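Local coordinates for protein peptidoglycan D,D-transpeptidase PbpA (Mycobacterium tuberculosis, PDB 3UN7) that probably cross-links the peptidoglycan of the mycobacterial cell wall as a penicillin-binding D,D-transpeptidase and takes part in regulating cell length, at residues A56-G60 and T69-R73; E75-G81 and G102-D106; R112-G117 and V453-Q459; N182-T188 and L287-E291. All coordinates share one frame; numbering follows the deposited sequence.

Interaction 1: A56-G60 and T69-R73; sequences APVTG and TALER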
loop_
_atom_site.group_PDB
_atom_site.type_symbol
_atom_site.label_atom_id
_atom_site.label_comp_id
_atom_site.label_asym_id
_atom_site.label_seq_id
_atom_site.Cartn_x
_atom_site.Cartn_y
_atom_site.Cartn_z
ATOM N N ALA A 56 -12.010 5.915 -6.746
ATOM C CA ALA A 56 -12.593 6.382 -5.477
ATOM C C ALA A 56 -11.573 6.589 -4.339
ATOM O O ALA A 56 -11.649 7.582 -3.633
ATOM C CB ALA A 56 -13.733 5.477 -5.028
ATOM N N PRO A 57 -10.612 5.657 -4.154
ATOM C CA PRO A 57 -9.601 5.859 -3.114
ATOM C C PRO A 57 -8.731 7.106 -3.333
ATOM O O PRO A 57 -8.136 7.611 -2.375
ATOM C CB PRO A 57 -8.734 4.596 -3.243
ATOM C CG PRO A 57 -9.681 3.564 -3.747
ATOM C CD PRO A 57 -10.435 4.344 -4.801
ATOM N N VAL A 58 -8.663 7.571 -4.586
ATOM C CA VAL A 58 -7.897 8.750 -4.927
ATOM C C VAL A 58 -8.805 9.987 -4.895
ATOM O O VAL A 58 -8.502 10.948 -4.202
ATOM C CB VAL A 58 -7.190 8.599 -6.314
ATOM C CG1 VAL A 58 -6.517 9.916 -6.736
ATOM C CG2 VAL A 58 -6.167 7.492 -6.271
ATOM N N THR A 59 -9.916 9.962 -5.630
ATOM C CA THR A 59 -10.766 11.166 -5.706
ATOM C C THR A 59 -11.528 11.411 -4.402
ATOM O O THR A 59 -11.662 12.540 -3.974
ATOM C CB THR A 59 -11.771 11.117 -6.882
ATOM O OG1 THR A 59 -12.681 10.039 -6.681
ATOM C CG2 THR A 59 -11.051 10.955 -8.237
ATOM N N GLY A 60 -12.020 10.339 -3.793
ATOM C CA GLY A 60 -13.068 10.423 -2.790
ATOM C C GLY A 60 -14.335 10.983 -3.429
ATOM O O GLY A 60 -14.533 10.868 -4.657
ATOM N N THR A 69 -14.391 13.909 0.663
ATOM C CA THR A 69 -13.358 13.009 1.220
ATOM C C THR A 69 -12.159 12.974 0.293
ATOM O O THR A 69 -12.208 13.564 -0.796
ATOM C CB THR A 69 -13.843 11.548 1.350
ATOM O OG1 THR A 69 -14.327 11.094 0.074
ATOM C CG2 THR A 69 -14.939 11.424 2.401
ATOM N N ALA A 70 -11.107 12.264 0.724
ATOM C CA ALA A 70 -9.853 12.080 -0.013
ATOM C C ALA A 70 -9.359 13.393 -0.659
ATOM O O ALA A 70 -9.337 14.422 0.020
ATOM C CB ALA A 70 -9.977 10.939 -1.037
ATOM N N LEU A 71 -8.988 13.377 -1.942
ATOM C CA LEU A 71 -8.431 14.602 -2.571
ATOM C C LEU A 71 -9.444 15.720 -2.792
ATOM O O LEU A 71 -9.064 16.886 -2.822
ATOM C CB LEU A 71 -7.725 14.299 -3.888
ATOM C CG LEU A 71 -6.375 13.597 -3.834
ATOM C CD1 LEU A 71 -5.845 13.449 -5.268
ATOM C CD2 LEU A 71 -5.375 14.362 -2.938
ATOM N N GLU A 72 -10.727 15.376 -2.953
ATOM C CA GLU A 72 -11.759 16.426 -2.996
ATOM C C GLU A 72 -11.673 17.258 -1.709
ATOM O O GLU A 72 -11.807 18.495 -1.727
ATOM C CB GLU A 72 -13.178 15.851 -3.163
ATOM C CG GLU A 72 -13.449 15.091 -4.475
ATOM C CD GLU A 72 -13.753 15.991 -5.678
ATOM O OE1 GLU A 72 -13.252 17.140 -5.744
ATOM O OE2 GLU A 72 -14.506 15.539 -6.571
ATOM N N ARG A 73 -11.439 16.582 -0.588
ATOM C CA ARG A 73 -11.353 17.278 0.697
ATOM C C ARG A 73 -9.995 17.966 0.855
ATOM O O ARG A 73 -9.926 19.156 1.198
ATOM C CB ARG A 73 -11.614 16.319 1.864
ATOM C CG ARG A 73 -11.755 17.034 3.220
ATOM C CD ARG A 73 -12.324 16.105 4.300
ATOM N NE ARG A 73 -12.669 16.816 5.544
ATOM C CZ ARG A 73 -13.800 17.500 5.747
ATOM N NH1 ARG A 73 -14.727 17.614 4.791
ATOM N NH2 ARG A 73 -14.008 18.098 6.916
#
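Glu72 N donates to Thr59 O across 3.2 Å, with an N-H...O angle of 159°. One residue earlier on each side, Leu71 N to Val58 O, at 3.4 Å, is a weak bond. These two backbone bonds form because helix 52-59 is finishing where helix 70-74 begins, so that late carbonyls of the first receive early amides of the second.

Side-chain packing accompanies this pairing. The methyl of Ala70 points into the helix end, its CB 3.5 Å from Gly60 N. Val58 and Leu71 run side by side in the same direction, with CG1 of Val58, anti to its backbone nitrogen (chi1 173°), 3.9 Å from Leu71 CD1. Glu72 lays its CG 3.2 Å from Thr59 O.

Among the polar side chains, Glu72 bends at chi2 (-81°) to carry its carboxylate to Arg23 and Arg47, where salt bridges to both arginines hold it. Two threonine hydroxyls lie around Gly60: Thr59 OG1 donates to Gly60 O in the carbonyl plane, on a lone pair, and Thr69 OG1, which is itself hydrogen-bonded to Phe61 N, rests 3.2 Å from Gly60 CA. Gly60, with positive phi, ends helix 52-59, and after the short strands 62-63 and 67-68 the start of helix 70-74 packs on that C-terminal end, within the N-terminal dimerisation domain.

Interaction 2: E75-G81 and G102-D106; sequences EDPILNG and GGNVD
Val105 sets its CG2 methyl against the aliphatic part of Glu75, 3.5 Å from Glu75 CB, with Glu75 CG almost as near. The two side chains meet at a slant, and the bend of Glu75 at chi2 (-67°) turns the carboxylate away from the valine methyl, so the contact is made by CB and CG. The same methyl also meets Leu79, whose CD2 lies 3.8 Å away; these two side chains cross at about a right angle. Ile78 CG2 completes the group around Val105 CG2 at 4.2 Å, so a single branch of the valine touches three residues of helix 76-79 and its N-cap position, Glu75. With CG2 beside the backbone nitrogen it faces the helix, while Val105 CG1 touches Glu75 CG at 4.0 Å.

Polar contacts are made by the backbone at the other end. Gly103 N donates to Ile78 O at 2.7 Å, with the donor tilted 31° from the carbonyl plane. Gly81 N reaches the same oxygen from the opposite face, so two amides grip one carbonyl at the end of helix 76-79. Next to it, Gly102 CA offers a close CA-H...O contact to Leu79 O at 3.2 Å. Gly103 O, by contrast, is buried against Leu79 CD2 with no polar partner in the model. The arrangement is that of a short helix packed on the start of a central strand, 104-107, of the mixed six-stranded sheet.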
loop_
_atom_site.group_PDB
_atom_site.type_symbol
_atom_site.label_atom_id
_atom_site.label_comp_id
_atom_site.label_asym_id
_atom_site.label_seq_id
_atom_site.Cartn_x
_atom_site.Cartn_y
_atom_site.Cartn_z
ATOM N N GLU A 75 -7.726 18.839 -1.312
ATOM C CA GLU A 75 -7.418 19.902 -2.270
ATOM C C GLU A 75 -8.614 20.812 -2.497
ATOM O O GLU A 75 -8.665 21.549 -3.472
ATOM C CB GLU A 75 -6.903 19.314 -3.602
ATOM C CG GLU A 75 -5.641 18.482 -3.483
ATOM C CD GLU A 75 -4.395 19.284 -3.079
ATOM O OE1 GLU A 75 -3.395 18.641 -2.739
ATOM O OE2 GLU A 75 -4.401 20.532 -3.096
ATOM N N ASP A 76 -9.552 20.808 -1.550
ATOM C CA ASP A 76 -10.741 21.655 -1.650
ATOM C C ASP A 76 -10.495 23.136 -2.024
ATOM O O ASP A 76 -11.164 23.641 -2.931
ATOM C CB ASP A 76 -11.592 21.550 -0.386
ATOM C CG ASP A 76 -13.064 21.841 -0.647
ATOM O OD1 ASP A 76 -13.531 21.692 -1.793
ATOM O OD2 ASP A 76 -13.755 22.232 0.311
ATOM N N PRO A 77 -9.551 23.836 -1.340
ATOM C CA PRO A 77 -9.337 25.253 -1.657
ATOM C C PRO A 77 -8.851 25.502 -3.088
ATOM O O PRO A 77 -9.230 26.500 -3.704
ATOM C CB PRO A 77 -8.274 25.684 -0.647
ATOM C CG PRO A 77 -8.348 24.678 0.464
ATOM C CD PRO A 77 -8.653 23.396 -0.250
ATOM N N ILE A 78 -8.022 24.606 -3.613
ATOM C CA ILE A 78 -7.589 24.700 -5.008
ATOM C C ILE A 78 -8.771 24.390 -5.938
ATOM O O ILE A 78 -9.070 25.154 -6.876
ATOM C CB ILE A 78 -6.367 23.778 -5.286
ATOM C CG1 ILE A 78 -5.103 24.366 -4.619
ATOM C CG2 ILE A 78 -6.152 23.543 -6.798
ATOM C CD1 ILE A 78 -4.484 25.567 -5.352
ATOM N N LEU A 79 -9.469 23.294 -5.649
ATOM C CA LEU A 79 -10.534 22.843 -6.536
ATOM C C LEU A 79 -11.712 23.799 -6.568
ATOM O O LEU A 79 -12.309 24.008 -7.628
ATOM C CB LEU A 79 -10.987 21.414 -6.179
ATOM C CG LEU A 79 -9.887 20.377 -6.399
ATOM C CD1 LEU A 79 -10.214 19.086 -5.683
ATOM C CD2 LEU A 79 -9.716 20.136 -7.895
ATOM N N ASN A 80 -12.052 24.378 -5.418
ATOM C CA ASN A 80 -13.133 25.363 -5.375
ATOM C C ASN A 80 -12.690 26.807 -5.663
ATOM O O ASN A 80 -13.522 27.707 -5.754
ATOM C CB ASN A 80 -13.979 25.245 -4.088
ATOM C CG ASN A 80 -13.264 25.742 -2.842
ATOM O OD1 ASN A 80 -12.422 26.626 -2.910
ATOM N ND2 ASN A 80 -13.623 25.179 -1.678
ATOM N N GLY A 81 -11.388 27.013 -5.824
ATOM C CA GLY A 81 -10.843 28.317 -6.225
ATOM C C GLY A 81 -10.680 29.350 -5.118
ATOM O O GLY A 81 -10.408 30.510 -5.403
ATOM N N GLY A 102 -12.343 26.760 -10.670
ATOM C CA GLY A 102 -11.379 26.313 -9.674
ATOM C C GLY A 102 -10.096 25.884 -10.355
ATOM O O GLY A 102 -10.033 25.788 -11.585
ATOM N N GLY A 103 -9.061 25.640 -9.565
ATOM C CA GLY A 103 -7.804 25.159 -10.113
ATOM C C GLY A 103 -7.824 23.653 -10.269
ATOM O O GLY A 103 -8.815 23.006 -9.942
ATOM N N ASN A 104 -6.727 23.104 -10.777
ATOM C CA ASN A 104 -6.614 21.678 -11.077
ATOM C C ASN A 104 -5.591 20.987 -10.202
ATOM O O ASN A 104 -4.564 21.571 -9.842
ATOM C CB ASN A 104 -6.198 21.467 -12.534
ATOM C CG ASN A 104 -7.381 21.338 -13.476
ATOM O OD1 ASN A 104 -8.484 21.841 -13.203
ATOM N ND2 ASN A 104 -7.157 20.643 -14.609
ATOM N N VAL A 105 -5.862 19.719 -9.909
ATOM C CA VAL A 105 -4.959 18.877 -9.142
ATOM C C VAL A 105 -4.491 17.746 -10.043
ATOM O O VAL A 105 -5.281 16.906 -10.455
ATOM C CB VAL A 105 -5.667 18.270 -7.920
ATOM C CG1 VAL A 105 -4.758 17.225 -7.213
ATOM C CG2 VAL A 105 -6.127 19.366 -6.974
ATOM N N ASP A 106 -3.195 17.729 -10.311
ATOM C CA ASP A 106 -2.562 16.721 -11.138
ATOM C C ASP A 106 -1.908 15.665 -10.245
ATOM O O ASP A 106 -0.862 15.918 -9.655
ATOM C CB ASP A 106 -1.515 17.395 -12.024
ATOM C CG ASP A 106 -2.137 18.194 -13.163
ATOM O OD1 ASP A 106 -3.398 18.267 -13.261
ATOM O OD2 ASP A 106 -1.357 18.752 -13.978
#

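Interaction 3: R112-G117 and V453-Q459; sequences RIQQAG and VIEAALQ
Ile113 reaches across to helix 446-458 along the length of its side chain. CB points neither at the partner helix nor away from it, but the branches beyond come nearer. CG2 meets Val453 CG1 at 3.6 Å, the two residues crossing at about a right angle. CG1 turns the other way and rests 3.7 Å from Ala457 CA. Extension at chi2 (176°) then brings the tip, CD1, to 3.5 Å from Ala457 CB.

Small residues let the backbones come close beside it. Ala116 CB and Ala456 CB face each other at 3.6 Å, and Val453 CG2 lies against the CA of Gly117 at the same distance. The helix axes are 8.4 Å apart at closest approach and nearly antiparallel, at 162°. Toward solvent, Arg112 NH2 stands 4.1 Å from Gln459 OE1, a loose approach with guanidinium and amide planes 67° apart.

Beneath the pair, Ile113 and Val453 rest on Ala135 of strand 131-136, and Val453 also on Val427. This is a close-packed antiparallel helix pair lying on one face of the five-stranded antiparallel sheet, as in the transpeptidase fold shared with serine beta-lactamases, where the first and last helices of the domain, probably corresponding to 111-123 and 446-458, pack together on the sheet.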
loop_
_atom_site.group_PDB
_atom_site.type_symbol
_atom_site.label_atom_id
_atom_site.label_comp_id
_atom_site.label_asym_id
_atom_site.label_seq_id
_atom_site.Cartn_x
_atom_site.Cartn_y
_atom_site.Cartn_z
ATOM N N ARG A 112 -2.880 3.486 -16.304
ATOM C CA ARG A 112 -2.576 2.116 -16.747
ATOM C C ARG A 112 -2.288 1.218 -15.554
ATOM O O ARG A 112 -2.772 0.088 -15.491
ATOM C CB ARG A 112 -1.375 2.092 -17.694
ATOM C CG ARG A 112 -1.573 2.886 -18.965
ATOM C CD ARG A 112 -0.412 2.700 -19.930
ATOM N NE ARG A 112 -0.717 1.707 -20.962
ATOM C CZ ARG A 112 -0.683 1.938 -22.276
ATOM N NH1 ARG A 112 -0.335 3.134 -22.745
ATOM N NH2 ARG A 112 -0.986 0.962 -23.128
ATOM N N ILE A 113 -1.527 1.732 -14.593
ATOM C CA ILE A 113 -1.169 0.940 -13.424
ATOM C C ILE A 113 -2.386 0.770 -12.502
ATOM O O ILE A 113 -2.708 -0.340 -12.103
ATOM C CB ILE A 113 0.053 1.531 -12.678
ATOM C CG1 ILE A 113 1.214 1.728 -13.669
ATOM C CG2 ILE A 113 0.509 0.612 -11.513
ATOM C CD1 ILE A 113 2.446 2.392 -13.043
ATOM N N GLN A 114 -3.072 1.869 -12.198
ATOM C CA GLN A 114 -4.285 1.828 -11.370
ATOM C C GLN A 114 -5.311 0.824 -11.935
ATOM O O GLN A 114 -5.864 0.011 -11.190
ATOM C CB GLN A 114 -4.903 3.225 -11.283
ATOM C CG GLN A 114 -6.123 3.304 -10.373
ATOM C CD GLN A 114 -5.761 3.633 -8.940
ATOM O OE1 GLN A 114 -4.595 3.819 -8.621
ATOM N NE2 GLN A 114 -6.770 3.725 -8.071
ATOM N N GLN A 115 -5.564 0.917 -13.244
ATOM C CA GLN A 115 -6.513 0.050 -13.938
ATOM C C GLN A 115 -6.084 -1.413 -13.881
ATOM O O GLN A 115 -6.918 -2.274 -13.616
ATOM C CB GLN A 115 -6.739 0.497 -15.390
ATOM C CG GLN A 115 -7.967 -0.148 -16.078
ATOM C CD GLN A 115 -9.283 0.332 -15.478
ATOM O OE1 GLN A 115 -9.499 1.533 -15.340
ATOM N NE2 GLN A 115 -10.157 -0.609 -15.097
ATOM N N ALA A 116 -4.789 -1.689 -14.073
ATOM C CA ALA A 116 -4.287 -3.063 -13.960
ATOM C C ALA A 116 -4.455 -3.627 -12.554
ATOM O O ALA A 116 -4.839 -4.774 -12.390
ATOM C CB ALA A 116 -2.831 -3.146 -14.398
ATOM N N GLY A 117 -4.167 -2.821 -11.536
ATOM C CA GLY A 117 -4.329 -3.277 -10.155
ATOM C C GLY A 117 -5.787 -3.579 -9.873
ATOM O O GLY A 117 -6.122 -4.646 -9.344
ATOM N N VAL A 453 0.633 -5.717 -12.086
ATOM C CA VAL A 453 0.804 -4.303 -11.760
ATOM C C VAL A 453 2.187 -3.827 -12.199
ATOM O O VAL A 453 2.319 -2.758 -12.817
ATOM C CB VAL A 453 0.541 -4.030 -10.255
ATOM C CG1 VAL A 453 0.916 -2.626 -9.886
ATOM C CG2 VAL A 453 -0.923 -4.263 -9.942
ATOM N N ILE A 454 3.205 -4.632 -11.893
ATOM C CA ILE A 454 4.572 -4.378 -12.345
ATOM C C ILE A 454 4.658 -4.339 -13.876
ATOM O O ILE A 454 5.288 -3.443 -14.444
ATOM C CB ILE A 454 5.565 -5.418 -11.761
ATOM C CG1 ILE A 454 5.666 -5.228 -10.250
ATOM C CG2 ILE A 454 6.943 -5.276 -12.433
ATOM C CD1 ILE A 454 6.308 -6.402 -9.477
ATOM N N GLU A 455 4.009 -5.299 -14.532
ATOM C CA GLU A 455 4.011 -5.360 -15.997
ATOM C C GLU A 455 3.455 -4.060 -16.565
ATOM O O GLU A 455 4.051 -3.480 -17.471
ATOM C CB GLU A 455 3.203 -6.555 -16.499
ATOM C CG GLU A 455 3.255 -6.758 -18.024
ATOM C CD GLU A 455 2.738 -8.125 -18.453
ATOM O OE1 GLU A 455 2.665 -9.044 -17.590
ATOM O OE2 GLU A 455 2.419 -8.290 -19.659
ATOM N N ALA A 456 2.333 -3.603 -16.008
ATOM C CA ALA A 456 1.683 -2.365 -16.453
ATOM C C ALA A 456 2.609 -1.169 -16.263
ATOM O O ALA A 456 2.729 -0.313 -17.152
ATOM C CB ALA A 456 0.377 -2.156 -15.709
ATOM N N ALA A 457 3.276 -1.124 -15.114
ATOM C CA ALA A 457 4.253 -0.069 -14.807
ATOM C C ALA A 457 5.433 -0.011 -15.774
ATOM O O ALA A 457 5.929 1.069 -16.089
ATOM C CB ALA A 457 4.761 -0.224 -13.366
ATOM N N LEU A 458 5.885 -1.170 -16.239
ATOM C CA LEU A 458 7.103 -1.258 -17.064
ATOM C C LEU A 458 6.858 -1.260 -18.570
ATOM O O LEU A 458 7.801 -1.190 -19.367
ATOM C CB LEU A 458 7.925 -2.491 -16.662
ATOM C CG LEU A 458 8.403 -2.521 -15.205
ATOM C CD1 LEU A 458 9.233 -3.762 -14.920
ATOM C CD2 LEU A 458 9.180 -1.248 -14.849
ATOM N N GLN A 459 5.594 -1.327 -18.971
ATOM C CA GLN A 459 5.256 -1.341 -20.397
ATOM C C GLN A 459 5.760 -0.105 -21.161
ATOM O O GLN A 459 5.337 1.027 -20.899
ATOM C CB GLN A 459 3.746 -1.473 -20.574
ATOM C CG GLN A 459 3.256 -2.899 -20.552
ATOM C CD GLN A 459 1.922 -3.055 -21.253
ATOM O OE1 GLN A 459 1.174 -2.079 -21.438
ATOM N NE2 GLN A 459 1.614 -4.287 -21.660
#

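Interaction 4: N182-T188 and L287-E291; sequences NRAISET and LQVAE
Ile185 lays its side chain against Leu287, Gln288 and Val289, and its conformation decides what each branch meets. CG1 stands between the backbone nitrogen and the carbonyl carbon (chi1 63°), and the chain then extends (chi2 170°), which carries CD1 to 3.7 Å from Leu287 CB and 3.4 Å from Gln288 O. Ile185 crosses Leu287 at about a right angle, as it does Val289. On that other side the contact is made by the base of the side chain: Val289 CG2, placed anti to its own carbonyl carbon, lies 4.1 Å from Ile185 CB. Leu318 of helix 317-328 touches both Ile185 and Val289.

Thr188 turns its methyl, not its hydroxyl, to the second loop, with CG2 3.6 Å from Glu291 O. Ala290 presents its CB to the carbonyls of Ile185 and Ser186. Ser186 directs its CB away from the partner, yet its hydroxyl still joins the contact through water.

The one direct hydrogen bond runs from Ala290 N to Ile185 O, 2.8 Å long, with the amide nearly in line with the carbonyl (C=O...N 174°). A water gives a hydrogen to Gln288 O at 2.7 Å and makes a hydrogen bond with Ser186 OG; its bond to Ile185 O is weak. The oxygen of Ile185 thus has a strong backbone donor and a weaker solvent one. The chemistry implies a division of labour: the straight amide bond fixes the spacing of the loops, buried Ile185 supplies the apolar part, and the water satisfies Gln288 O and Ser186 OG at the exposed side.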
loop_
_atom_site.group_PDB
_atom_site.type_symbol
_atom_site.label_atom_id
_atom_site.label_comp_id
_atom_site.label_asym_id
_atom_site.label_seq_id
_atom_site.Cartn_x
_atom_site.Cartn_y
_atom_site.Cartn_z
ATOM N N ASN A 182 -10.685 3.218 2.491
ATOM C CA ASN A 182 -9.530 3.178 1.617
ATOM C C ASN A 182 -8.531 2.248 2.292
ATOM O O ASN A 182 -7.753 2.668 3.144
ATOM C CB ASN A 182 -8.935 4.578 1.391
ATOM C CG ASN A 182 -7.749 4.550 0.462
ATOM O OD1 ASN A 182 -7.173 3.488 0.221
ATOM N ND2 ASN A 182 -7.367 5.713 -0.068
ATOM N N ARG A 183 -8.599 0.972 1.918
ATOM C CA ARG A 183 -7.796 -0.080 2.536
ATOM C C ARG A 183 -6.290 0.106 2.339
ATOM O O ARG A 183 -5.500 -0.410 3.125
ATOM C CB ARG A 183 -8.230 -1.452 2.003
ATOM C CG ARG A 183 -9.569 -1.894 2.559
ATOM C CD ARG A 183 -10.097 -3.214 1.967
ATOM N NE ARG A 183 -11.059 -3.811 2.897
ATOM C CZ ARG A 183 -12.336 -3.453 3.022
ATOM N NH1 ARG A 183 -13.084 -4.061 3.938
ATOM N NH2 ARG A 183 -12.871 -2.494 2.252
ATOM N N ALA A 184 -5.898 0.824 1.290
ATOM C CA ALA A 184 -4.482 1.026 0.975
ATOM C C ALA A 184 -3.748 1.864 2.030
ATOM O O ALA A 184 -2.551 1.674 2.247
ATOM C CB ALA A 184 -4.342 1.681 -0.377
ATOM N N ILE A 185 -4.468 2.792 2.663
ATOM C CA ILE A 185 -3.845 3.768 3.592
ATOM C C ILE A 185 -4.528 3.948 4.937
ATOM O O ILE A 185 -3.931 4.508 5.841
ATOM C CB ILE A 185 -3.717 5.166 2.963
ATOM C CG1 ILE A 185 -5.104 5.772 2.628
ATOM C CG2 ILE A 185 -2.812 5.111 1.742
ATOM C CD1 ILE A 185 -5.062 7.264 2.226
ATOM N N SER A 186 -5.784 3.526 5.052
ATOM C CA SER A 186 -6.600 3.796 6.254
ATOM C C SER A 186 -6.730 2.592 7.174
ATOM O O SER A 186 -7.205 2.728 8.300
ATOM C CB SER A 186 -8.012 4.262 5.872
ATOM O OG SER A 186 -7.985 5.528 5.237
ATOM N N GLU A 187 -6.343 1.414 6.693
ATOM C CA GLU A 187 -6.507 0.187 7.475
ATOM C C GLU A 187 -5.150 -0.477 7.638
ATOM O O GLU A 187 -4.317 -0.429 6.725
ATOM C CB GLU A 187 -7.515 -0.751 6.792
ATOM C CG GLU A 187 -7.920 -2.025 7.585
ATOM C CD GLU A 187 -9.128 -2.761 6.976
ATOM O OE1 GLU A 187 -9.918 -2.134 6.229
ATOM O OE2 GLU A 187 -9.295 -3.979 7.237
ATOM N N THR A 188 -4.919 -1.071 8.810
ATOM C CA THR A 188 -3.686 -1.803 9.053
ATOM C C THR A 188 -4.013 -3.283 9.170
ATOM O O THR A 188 -5.118 -3.657 9.586
ATOM C CB THR A 188 -2.960 -1.361 10.340
ATOM O OG1 THR A 188 -3.862 -1.461 11.437
ATOM C CG2 THR A 188 -2.424 0.054 10.232
ATOM N N LEU A 287 -3.242 12.939 1.549
ATOM C CA LEU A 287 -4.163 12.048 2.264
ATOM C C LEU A 287 -3.490 11.531 3.531
ATOM O O LEU A 287 -2.306 11.198 3.508
ATOM C CB LEU A 287 -4.614 10.858 1.403
ATOM C CG LEU A 287 -5.222 11.161 0.033
ATOM C CD1 LEU A 287 -5.868 9.925 -0.552
ATOM C CD2 LEU A 287 -6.249 12.284 0.154
ATOM N N GLN A 288 -4.247 11.466 4.622
ATOM C CA GLN A 288 -3.731 10.919 5.882
ATOM C C GLN A 288 -3.574 9.400 5.773
ATOM O O GLN A 288 -4.444 8.700 5.227
ATOM C CB GLN A 288 -4.670 11.251 7.049
ATOM C CG GLN A 288 -4.866 12.761 7.293
ATOM C CD GLN A 288 -5.459 13.087 8.660
ATOM O OE1 GLN A 288 -5.494 12.246 9.562
ATOM N NE2 GLN A 288 -5.926 14.327 8.818
ATOM N N VAL A 289 -2.468 8.906 6.304
ATOM C CA VAL A 289 -2.169 7.467 6.315
ATOM C C VAL A 289 -2.187 7.002 7.766
ATOM O O VAL A 289 -1.631 7.676 8.639
ATOM C CB VAL A 289 -0.801 7.199 5.678
ATOM C CG1 VAL A 289 -0.459 5.688 5.677
ATOM C CG2 VAL A 289 -0.786 7.755 4.241
ATOM N N ALA A 290 -2.841 5.865 8.016
ATOM C CA ALA A 290 -2.841 5.218 9.327
ATOM C C ALA A 290 -1.419 4.851 9.706
ATOM O O ALA A 290 -0.636 4.384 8.864
ATOM C CB ALA A 290 -3.720 3.963 9.304
ATOM N N GLU A 291 -1.084 5.071 10.970
ATOM C CA GLU A 291 0.233 4.729 11.498
ATOM C C GLU A 291 0.358 3.223 11.603
ATOM O O GLU A 291 -0.551 2.566 12.100
ATOM C CB GLU A 291 0.446 5.353 12.888
ATOM C CG GLU A 291 1.878 5.197 13.401
ATOM C CD GLU A 291 1.994 5.462 14.883
ATOM O OE1 GLU A 291 1.223 4.865 15.666
ATOM O OE2 GLU A 291 2.863 6.265 15.276
HETATM O O HOH W 1 -5.823 7.027 6.843
#

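Overall arrangement
Along the chain, interactions 1 and 2 come first, in series, within the N-terminal dimerisation domain; their centres are about 12 Å apart, and they touch where Leu79 meets Leu71 and Glu72, helix 76-79 following helix 70-74. Interaction 3 pairs helix 111-123 with the C-terminal helix 446-458, so residues 182-188 and 287-291 of interaction 4 fall in the sequence between its two halves. Interaction 4, in the transpeptidase domain, lies about 13 Å from interaction 1 between centres and touches it through Asn182 and Leu287, which pack on Pro57, Ala70 and Leu71. Val58 CG2 also touches Gln114 NE2 of interaction 3. In contact with all three others, interaction 1 thus sits at the junction of the N-terminal region and the transpeptidase domain.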